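Long-range contacts in UDP-L-Rhamnose Synthase (Acanthamoeba polyphaga mimivirus, PDB 7JID), which probably makes UDP-L-rhamnose by epimerising and reducing a UDP-4-keto-6-deoxyglucose intermediate with NADPH: residues W6-N11 against E28-A33; V55-G60 against L104-T109. One frame throughout, in Å; residues are numbered along the deposited sequence.

Contact 1 (W6-N11 against E28-A33)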
ATOM      1  N   TRP A   6      27.243  -0.925  -8.364  1.00 15.52           N
ATOM      2  CA  TRP A   6      25.810  -1.316  -8.398  1.00 15.12           C
ATOM      3  C   TRP A   6      25.412  -1.837  -7.022  1.00 14.77           C
ATOM      4  O   TRP A   6      25.986  -2.882  -6.575  1.00 17.04           O
ATOM      5  CB  TRP A   6      25.568  -2.381  -9.460  1.00 16.02           C
ATOM      6  CG  TRP A   6      25.920  -2.016 -10.870  1.00 16.26           C
ATOM      7  CD1 TRP A   6      27.176  -1.815 -11.371  1.00 17.68           C
ATOM      8  CD2 TRP A   6      25.025  -1.889 -11.988  1.00 17.35           C
ATOM      9  NE1 TRP A   6      27.121  -1.508 -12.700  1.00 17.64           N
ATOM     10  CE2 TRP A   6      25.810  -1.597 -13.127  1.00 18.32           C
ATOM     11  CE3 TRP A   6      23.638  -2.019 -12.159  1.00 16.91           C
ATOM     12  CZ2 TRP A   6      25.260  -1.407 -14.396  1.00 17.34           C
ATOM     13  CZ3 TRP A   6      23.096  -1.783 -13.402  1.00 15.79           C
ATOM     14  CH2 TRP A   6      23.893  -1.534 -14.518  1.00 17.08           C
ATOM     15  N   LEU A   7      24.506  -1.131  -6.355  1.00 15.07           N
ATOM     16  CA  LEU A   7      23.971  -1.577  -5.057  1.00 13.93           C
ATOM     17  C   LEU A   7      22.702  -2.399  -5.325  1.00 12.76           C
ATOM     18  O   LEU A   7      21.783  -1.821  -5.902  1.00 13.16           O
ATOM     19  CB  LEU A   7      23.666  -0.358  -4.189  1.00 14.93           C
ATOM     20  CG  LEU A   7      23.036  -0.673  -2.838  1.00 14.86           C
ATOM     21  CD1 LEU A   7      23.956  -1.550  -2.005  1.00 15.08           C
ATOM     22  CD2 LEU A   7      22.679   0.587  -2.110  1.00 17.67           C
ATOM     23  N   ILE A   8      22.707  -3.649  -4.902  1.00 13.63           N
ATOM     24  CA  ILE A   8      21.615  -4.612  -5.233  1.00 13.57           C
ATOM     25  C   ILE A   8      20.876  -4.980  -3.948  1.00 13.70           C
ATOM     26  O   ILE A   8      21.450  -5.664  -3.085  1.00 15.68           O
ATOM     27  CB  ILE A   8      22.161  -5.856  -5.959  1.00 14.28           C
ATOM     28  CG1 ILE A   8      23.065  -5.516  -7.158  1.00 15.21           C
ATOM     29  CG2 ILE A   8      21.000  -6.775  -6.359  1.00 14.09           C
ATOM     30  CD1 ILE A   8      22.438  -4.588  -8.172  1.00 16.40           C
ATOM     31  N   PHE A   9      19.595  -4.658  -3.926  1.00 13.24           N
ATOM     32  CA  PHE A   9      18.631  -5.131  -2.910  1.00 13.81           C
ATOM     33  C   PHE A   9      17.997  -6.423  -3.425  1.00 12.19           C
ATOM     34  O   PHE A   9      17.640  -6.458  -4.611  1.00 11.81           O
ATOM     35  CB  PHE A   9      17.554  -4.078  -2.683  1.00 12.26           C
ATOM     36  CG  PHE A   9      18.043  -2.907  -1.872  1.00 12.66           C
ATOM     37  CD1 PHE A   9      17.868  -2.850  -0.498  1.00 13.02           C
ATOM     38  CD2 PHE A   9      18.696  -1.857  -2.500  1.00 12.85           C
ATOM     39  CE1 PHE A   9      18.364  -1.783   0.232  1.00 12.75           C
ATOM     40  CE2 PHE A   9      19.179  -0.783  -1.770  1.00 14.96           C
ATOM     41  CZ  PHE A   9      18.999  -0.742  -0.400  1.00 13.29           C
ATOM     42  N   GLY A  10      17.944  -7.461  -2.602  1.00 12.85           N
ATOM     43  CA  GLY A  10      17.493  -8.792  -3.038  1.00 13.85           C
ATOM     44  C   GLY A  10      18.608  -9.578  -3.710  1.00 15.71           C
ATOM     45  O   GLY A  10      18.335 -10.519  -4.494  1.00 15.58           O
ATOM     46  N   ASN A  11      19.874  -9.224  -3.446  1.00 17.26           N
ATOM     47  CA  ASN A  11      20.974  -9.872  -4.203  1.00 18.60           C
ATOM     48  C   ASN A  11      21.154 -11.351  -3.822  1.00 17.83           C
ATOM     49  O   ASN A  11      21.841 -12.035  -4.578  1.00 19.58           O
ATOM     50  CB  ASN A  11      22.279  -9.100  -4.084  1.00 21.90           C
ATOM     51  CG  ASN A  11      22.942  -9.354  -2.763  1.00 25.89           C
ATOM     52  OD1 ASN A  11      24.043  -9.917  -2.712  1.00 30.49           O
ATOM     53  ND2 ASN A  11      22.269  -8.928  -1.711  1.00 24.63           N
ATOM     54  N   GLU A  28      31.576  -5.371 -13.668  1.00 27.77           N
ATOM     55  CA  GLU A  28      31.009  -4.331 -12.775  1.00 25.12           C
ATOM     56  C   GLU A  28      31.289  -4.687 -11.315  1.00 22.25           C
ATOM     57  O   GLU A  28      31.476  -5.876 -10.994  1.00 24.28           O
ATOM     58  CB  GLU A  28      29.507  -4.144 -12.998  1.00 24.70           C
ATOM     59  CG  GLU A  28      29.139  -3.842 -14.436  1.00 24.07           C
ATOM     60  CD  GLU A  28      29.564  -2.501 -15.001  1.00 26.44           C
ATOM     61  OE1 GLU A  28      29.426  -1.479 -14.325  1.00 26.32           O
ATOM     62  OE2 GLU A  28      29.934  -2.476 -16.192  1.00 29.56           O
ATOM     63  N   GLN A  29      31.305  -3.669 -10.458  1.00 21.35           N
ATOM     64  CA  GLN A  29      31.400  -3.845  -8.991  1.00 22.88           C
ATOM     65  C   GLN A  29      29.973  -3.953  -8.436  1.00 19.64           C
ATOM     66  O   GLN A  29      29.233  -3.028  -8.608  1.00 18.91           O
ATOM     67  CB  GLN A  29      32.127  -2.681  -8.337  1.00 23.61           C
ATOM     68  CG  GLN A  29      32.433  -2.945  -6.866  1.00 29.59           C
ATOM     69  CD  GLN A  29      32.944  -1.729  -6.131  1.00 32.35           C
ATOM     70  OE1 GLN A  29      33.163  -0.670  -6.714  1.00 31.50           O
ATOM     71  NE2 GLN A  29      33.098  -1.866  -4.823  1.00 33.85           N
ATOM     72  N   VAL A  30      29.650  -5.065  -7.795  1.00 22.77           N
ATOM     73  CA  VAL A  30      28.315  -5.314  -7.196  1.00 23.57           C
ATOM     74  C   VAL A  30      28.459  -5.257  -5.675  1.00 21.79           C
ATOM     75  O   VAL A  30      29.338  -5.972  -5.125  1.00 22.11           O
ATOM     76  CB  VAL A  30      27.771  -6.665  -7.672  1.00 24.61           C
ATOM     77  CG1 VAL A  30      26.521  -7.072  -6.928  1.00 24.70           C
ATOM     78  CG2 VAL A  30      27.523  -6.638  -9.165  1.00 27.98           C
ATOM     79  N   VAL A  31      27.609  -4.462  -5.035  1.00 20.24           N
ATOM     80  CA  VAL A  31      27.492  -4.369  -3.550  1.00 19.32           C
ATOM     81  C   VAL A  31      26.114  -4.919  -3.178  1.00 18.22           C
ATOM     82  O   VAL A  31      25.122  -4.327  -3.634  1.00 18.10           O
ATOM     83  CB  VAL A  31      27.673  -2.920  -3.058  1.00 21.25           C
ATOM     84  CG1 VAL A  31      27.629  -2.806  -1.537  1.00 21.52           C
ATOM     85  CG2 VAL A  31      28.934  -2.269  -3.592  1.00 22.14           C
ATOM     86  N   GLY A  32      26.067  -6.049  -2.477  1.00 16.49           N
ATOM     87  CA  GLY A  32      24.809  -6.543  -1.886  1.00 18.09           C
ATOM     88  C   GLY A  32      24.374  -5.621  -0.763  1.00 17.57           C
ATOM     89  O   GLY A  32      25.155  -5.433   0.169  1.00 20.29           O
ATOM     90  N   ALA A  33      23.178  -5.039  -0.831  1.00 16.19           N
ATOM     91  CA  ALA A  33      22.655  -4.136   0.214  1.00 15.31           C
ATOM     92  C   ALA A  33      22.540  -4.899   1.533  1.00 16.61           C
ATOM     93  O   ALA A  33      22.002  -6.023   1.582  1.00 17.02           O
ATOM     94  CB  ALA A  33      21.328  -3.534  -0.200  1.00 16.42           C
TER
HETATM   95  O   HOH W   1      22.372  -8.678   0.788  1.00 28.10           O

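Contact 2 (V55-G60 against L104-T109). With NAP (NADP nicotinamide-adenine-dinucleotide phosphate), chain D.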
ATOM      1  N   VAL A  55      21.266   1.618  -8.451  1.00 13.27           N
ATOM      2  CA  VAL A  55      20.595   0.748  -7.453  1.00 13.40           C
ATOM      3  C   VAL A  55      19.600  -0.148  -8.201  1.00 12.09           C
ATOM      4  O   VAL A  55      18.939   0.330  -9.125  1.00 11.40           O
ATOM      5  CB  VAL A  55      19.921   1.602  -6.368  1.00 13.70           C
ATOM      6  CG1 VAL A  55      19.170   0.749  -5.363  1.00 14.18           C
ATOM      7  CG2 VAL A  55      20.960   2.473  -5.653  1.00 14.21           C
ATOM      8  N   MET A  56      19.519  -1.386  -7.781  1.00 11.61           N
ATOM      9  CA  MET A  56      18.479  -2.300  -8.336  1.00 12.56           C
ATOM     10  C   MET A  56      17.738  -2.978  -7.198  1.00 11.46           C
ATOM     11  O   MET A  56      18.337  -3.310  -6.180  1.00 12.58           O
ATOM     12  CB  MET A  56      19.060  -3.353  -9.279  1.00 11.98           C
ATOM     13  CG  MET A  56      20.058  -2.798 -10.306  1.00 12.37           C
ATOM     14  SD  MET A  56      20.566  -4.010 -11.566  1.00 12.57           S
ATOM     15  CE  MET A  56      19.197  -3.785 -12.700  1.00 12.85           C
ATOM     16  N   SER A  57      16.453  -3.203  -7.434  1.00 11.32           N
ATOM     17  CA  SER A  57      15.517  -3.842  -6.492  1.00 10.41           C
ATOM     18  C   SER A  57      15.019  -5.166  -7.094  1.00  9.69           C
ATOM     19  O   SER A  57      14.238  -5.136  -8.072  1.00  8.84           O
ATOM     20  CB  SER A  57      14.362  -2.953  -6.146  1.00 10.55           C
ATOM     21  OG  SER A  57      13.485  -3.633  -5.244  1.00 11.37           O
ATOM     22  N   PHE A  58      15.397  -6.263  -6.464  1.00  9.96           N
ATOM     23  CA  PHE A  58      14.889  -7.628  -6.756  1.00 10.77           C
ATOM     24  C   PHE A  58      14.210  -8.197  -5.531  1.00 10.74           C
ATOM     25  O   PHE A  58      14.470  -9.357  -5.204  1.00 11.94           O
ATOM     26  CB  PHE A  58      16.008  -8.506  -7.300  1.00 11.69           C
ATOM     27  CG  PHE A  58      16.681  -7.893  -8.493  1.00 11.82           C
ATOM     28  CD1 PHE A  58      15.973  -7.671  -9.658  1.00 12.88           C
ATOM     29  CD2 PHE A  58      17.988  -7.427  -8.415  1.00 12.16           C
ATOM     30  CE1 PHE A  58      16.549  -7.050 -10.755  1.00 14.35           C
ATOM     31  CE2 PHE A  58      18.573  -6.838  -9.527  1.00 12.53           C
ATOM     32  CZ  PHE A  58      17.852  -6.613 -10.671  1.00 13.35           C
ATOM     33  N   ILE A  59      13.410  -7.372  -4.867  1.00 10.41           N
ATOM     34  CA  ILE A  59      12.821  -7.757  -3.563  1.00 10.59           C
ATOM     35  C   ILE A  59      11.332  -8.022  -3.768  1.00 10.24           C
ATOM     36  O   ILE A  59      10.679  -7.425  -4.649  1.00 10.35           O
ATOM     37  CB  ILE A  59      13.041  -6.733  -2.440  1.00 10.47           C
ATOM     38  CG1 ILE A  59      12.225  -5.462  -2.681  1.00  9.87           C
ATOM     39  CG2 ILE A  59      14.535  -6.471  -2.255  1.00 11.80           C
ATOM     40  CD1 ILE A  59      12.336  -4.409  -1.606  1.00 11.30           C
ATOM     41  N   GLY A  60      10.800  -8.771  -2.819  1.00 12.51           N
ATOM     42  CA  GLY A  60       9.349  -8.954  -2.663  1.00 12.09           C
ATOM     43  C   GLY A  60       9.047 -10.162  -1.821  1.00 12.05           C
ATOM     44  O   GLY A  60       9.980 -10.878  -1.412  1.00 11.65           O
ATOM     45  N   LEU A 104      17.362   4.026 -10.279  1.00 11.20           N
ATOM     46  CA  LEU A 104      16.822   2.805  -9.635  1.00 10.62           C
ATOM     47  C   LEU A 104      16.141   1.964 -10.708  1.00 10.01           C
ATOM     48  O   LEU A 104      15.303   2.503 -11.420  1.00  9.88           O
ATOM     49  CB  LEU A 104      15.823   3.185  -8.557  1.00 10.13           C
ATOM     50  CG  LEU A 104      15.051   2.031  -7.899  1.00  9.14           C
ATOM     51  CD1 LEU A 104      16.001   1.103  -7.169  1.00 10.05           C
ATOM     52  CD2 LEU A 104      14.037   2.607  -6.948  1.00 10.48           C
ATOM     53  N   THR A 105      16.489   0.687 -10.742  1.00 10.01           N
ATOM     54  CA  THR A 105      15.712  -0.349 -11.456  1.00 10.50           C
ATOM     55  C   THR A 105      14.874  -1.086 -10.412  1.00  9.60           C
ATOM     56  O   THR A 105      15.447  -1.725  -9.550  1.00 10.48           O
ATOM     57  CB  THR A 105      16.601  -1.306 -12.257  1.00 10.90           C
ATOM     58  OG1 THR A 105      17.457  -0.542 -13.124  1.00 11.66           O
ATOM     59  CG2 THR A 105      15.757  -2.260 -13.070  1.00 11.01           C
ATOM     60  N   TYR A 106      13.564  -1.032 -10.591  1.00  9.78           N
ATOM     61  CA  TYR A 106      12.583  -1.797  -9.804  1.00 10.27           C
ATOM     62  C   TYR A 106      12.057  -2.949 -10.668  1.00  9.26           C
ATOM     63  O   TYR A 106      11.407  -2.712 -11.658  1.00  8.50           O
ATOM     64  CB  TYR A 106      11.466  -0.887  -9.291  1.00  9.26           C
ATOM     65  CG  TYR A 106      10.254  -1.646  -8.824  1.00  8.96           C
ATOM     66  CD1 TYR A 106      10.317  -2.456  -7.691  1.00  8.70           C
ATOM     67  CD2 TYR A 106       9.067  -1.514  -9.493  1.00  8.36           C
ATOM     68  CE1 TYR A 106       9.209  -3.174  -7.285  1.00  8.95           C
ATOM     69  CE2 TYR A 106       7.942  -2.230  -9.100  1.00  8.79           C
ATOM     70  CZ  TYR A 106       8.017  -3.017  -7.965  1.00  9.06           C
ATOM     71  OH  TYR A 106       6.958  -3.779  -7.542  1.00  9.84           O
ATOM     72  N   LEU A 107      12.324  -4.182 -10.258  1.00  9.40           N
ATOM     73  CA  LEU A 107      11.744  -5.364 -10.960  1.00 10.80           C
ATOM     74  C   LEU A 107      10.355  -5.619 -10.396  1.00 11.02           C
ATOM     75  O   LEU A 107      10.252  -6.038  -9.224  1.00 10.89           O
ATOM     76  CB  LEU A 107      12.636  -6.586 -10.816  1.00 12.22           C
ATOM     77  CG  LEU A 107      12.305  -7.707 -11.816  1.00 14.15           C
ATOM     78  CD1 LEU A 107      12.304  -7.225 -13.253  1.00 14.79           C
ATOM     79  CD2 LEU A 107      13.302  -8.849 -11.668  1.00 17.09           C
ATOM     80  N   GLY A 108       9.325  -5.186 -11.141  1.00  9.74           N
ATOM     81  CA  GLY A 108       7.917  -5.351 -10.753  1.00 10.03           C
ATOM     82  C   GLY A 108       7.299  -6.548 -11.446  1.00  9.80           C
ATOM     83  O   GLY A 108       7.935  -7.570 -11.678  1.00  9.60           O
ATOM     84  N   THR A 109       6.025  -6.402 -11.737  1.00  9.02           N
ATOM     85  CA  THR A 109       5.216  -7.509 -12.269  1.00  7.79           C
ATOM     86  C   THR A 109       4.178  -7.001 -13.255  1.00  7.38           C
ATOM     87  O   THR A 109       3.591  -5.925 -13.029  1.00  7.71           O
ATOM     88  CB  THR A 109       4.603  -8.322 -11.121  1.00  8.87           C
ATOM     89  OG1 THR A 109       3.901  -9.418 -11.706  1.00  9.70           O
ATOM     90  CG2 THR A 109       3.667  -7.488 -10.267  1.00  8.89           C
TER
HETATM   91  PA  NAP D 302      13.099 -14.475  -4.107  1.00 15.50           P
HETATM   92  O1A NAP D 302      14.064 -15.576  -4.478  1.00 16.57           O
HETATM   93  O2A NAP D 302      12.151 -14.698  -2.969  1.00 18.01           O
HETATM   94  O5B NAP D 302      14.050 -13.236  -3.848  1.00 14.51           O
HETATM   95  C5B NAP D 302      13.567 -12.085  -3.154  1.00 14.48           C
HETATM   96  C4B NAP D 302      14.618 -11.391  -2.301  1.00 14.67           C
HETATM   97  O4B NAP D 302      14.128 -10.166  -1.773  1.00 15.00           O
HETATM   98  C3B NAP D 302      14.991 -12.303  -1.141  1.00 15.63           C
HETATM   99  O3B NAP D 302      16.438 -12.325  -1.185  1.00 15.53           O
HETATM  100  C2B NAP D 302      14.453 -11.541   0.063  1.00 14.92           C
HETATM  101  O2B NAP D 302      15.371 -11.646   1.110  1.00 17.56           O
HETATM  102  C1B NAP D 302      14.433 -10.084  -0.395  1.00 13.56           C
HETATM  103  N9A NAP D 302      13.553  -9.155   0.287  1.00 12.99           N
HETATM  104  C8A NAP D 302      12.236  -9.242   0.414  1.00 10.96           C
HETATM  105  N7A NAP D 302      11.754  -8.180   1.063  1.00 10.32           N
HETATM  106  C5A NAP D 302      12.799  -7.399   1.369  1.00 10.79           C
HETATM  107  C6A NAP D 302      12.943  -6.182   2.069  1.00 10.93           C
HETATM  108  N6A NAP D 302      11.874  -5.597   2.559  1.00  9.79           N
HETATM  109  N1A NAP D 302      14.224  -5.694   2.204  1.00  9.96           N
HETATM  110  C2A NAP D 302      15.263  -6.343   1.660  1.00 11.74           C
HETATM  111  N3A NAP D 302      15.224  -7.507   0.994  1.00 11.74           N
HETATM  112  C4A NAP D 302      13.981  -8.036   0.831  1.00 10.91           C
HETATM  113  O3  NAP D 302      12.156 -13.951  -5.303  1.00 16.90           O
HETATM  114  PN  NAP D 302      12.589 -13.667  -6.843  1.00 15.32           P
HETATM  115  O1N NAP D 302      11.627 -14.594  -7.569  1.00 17.55           O
HETATM  116  O2N NAP D 302      14.031 -13.547  -7.105  1.00 16.32           O
HETATM  117  O5D NAP D 302      11.902 -12.255  -7.045  1.00 20.82           O
HETATM  118  C5D NAP D 302      12.438 -10.943  -6.941  1.00 25.98           C
HETATM  119  C4D NAP D 302      11.242  -9.957  -6.780  1.00 22.82           C
HETATM  120  O4D NAP D 302      11.283  -9.064  -7.847  1.00 29.74           O
HETATM  121  C3D NAP D 302       9.947 -10.730  -6.912  1.00 24.84           C
HETATM  122  O3D NAP D 302       8.764  -9.928  -6.537  1.00 32.04           O
HETATM  123  C2D NAP D 302      10.194 -11.057  -8.403  1.00 24.44           C
HETATM  124  O2D NAP D 302       9.100 -11.521  -9.208  1.00 22.24           O
HETATM  125  C1D NAP D 302      10.703  -9.754  -8.960  1.00 23.23           C
HETATM  126  P2B NAP D 302      14.952 -12.262   2.511  1.00 20.22           P
HETATM  127  O1X NAP D 302      14.910 -13.725   2.399  1.00 23.70           O
HETATM  128  O2X NAP D 302      16.209 -11.810   3.277  1.00 22.85           O
HETATM  129  O3X NAP D 302      13.649 -11.685   3.075  1.00 18.78           O
HETATM  130  O   HOH W   2      19.602   0.732 -11.927  1.00 12.65           O
HETATM  131  O   HOH W   3      11.672  -5.444  -6.510  1.00 11.48           O

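Contact 1 (W6-N11 against E28-A33)
The indole of W6 reaches the carboxylate of E28 at the N-terminal end of the strand pair, where W6 NE1 donates to E28 OE1 at 2.8 Å. The acceptor lies in the plane of the indole but is met from above the carboxylate plane, the two planes standing 81° apart. E28 folds back at chi2 (-68°) to bring its acid group there. OE1 also accepts from the backbone N of M4, and OE2 forms a salt bridge with R207, so both carboxylate oxygens are engaged. Along the backbone the donors interleave in parallel fashion: W6 N to Q29 O, V31 N to W6 O (2.7 Å), I8 N to V31 O (2.8 Å) and A33 N to I8 O. The backbone of L7 pairs instead with R54 and M56, and that of F9 with M56 and F58, on strand 54-57 and the residue after it. This is the first beta-alpha-beta unit of the Rossmann fold, with helix 14-25 linking the strands; G10, with positive phi, opens the GxxGxxG sequence and touches the NADP. On the face toward that helix, I8 CG1 meets V30 CG1 at 3.8 Å. On the other, L7 CD1 packs on V31 CG1 and A33 CB, near I47 of helix 40-50. A33 CB sits over the centre of the F9 ring, 3.4 Å from the centroid and 9° off the normal, a CH-pi contact. The amide of N11 lies against G32, its CG 3.5 Å from G32 CA, since no CB intervenes. One water donates to A33 O at 2.8 Å; it also approaches N11 ND2, but 2.5 Å is too short to be taken at face value.

Contact 2 (V55-G60 against L104-T109)
L104 lays CD1 obliquely against V55, 3.7 Å from V55 CG1, while its CA-H points at V55 O. That oxygen accepts from T105 N at 3.0 Å and from a water that also bonds T105 OG1, tying the hydroxyl to the neighbouring strand. T105 O in turn takes S57 N at 2.8 Å. The T105 side chain runs beside M56, whose chain bends at the thioether (chi3 85°) and lowers CE to 3.6 Å from T105 CB; M202 and A206 of helix 195-207 cover this face. Strands 54-57 and 103-109 are adjacent, parallel members of the Rossmann sheet, and the cofactor lies at their C-terminal ends, where I59 CG2 packs on the adenine, 3.5 Å from NADP C4A. Y106 turns to the opposite face, its CD1 edge near S57 OG, and its OH hydrogen-bonds K143, the lysine of a YxxxK sequence as in short-chain dehydrogenases. L107 N closes the backbone pairing on S57 O (3.1 Å). L107 CD2 comes to the edge of the F58 ring, 3.5 Å from F58 CD1, and L107 CG lies 3.9 Å from NADP C1D, on the ribose away from the adenine. G108 N passes over one face of the Y106 ring, offset toward its rim. T109 OG1, beyond the strand pairing, accepts from C111 N and is hydrogen-bonded to the bound UDP-rhamnose.

Contact 1 closes along the chain before contact 2 opens, and their centres are 12 Å apart in one six-stranded parallel sheet. Strands 5-9 and 54-57 are neighbours there, so the order 29-32, 5-9, 54-57, 103-109 runs through both contacts. F9 carries the join: its N probably bonds M56 O and its O probably bonds F58 N, both at 2.9 Å, while I59 CG2 packs against G10 N. Contact 1 is at the sheet margin, contact 2 nearer the chain centre, and helix 14-25 packs on both. Contact 1 brings G10 to the NADP, contact 2 brings F58, I59, G60 and L107, and T109 carries contact 2 on to the UDP-sugar.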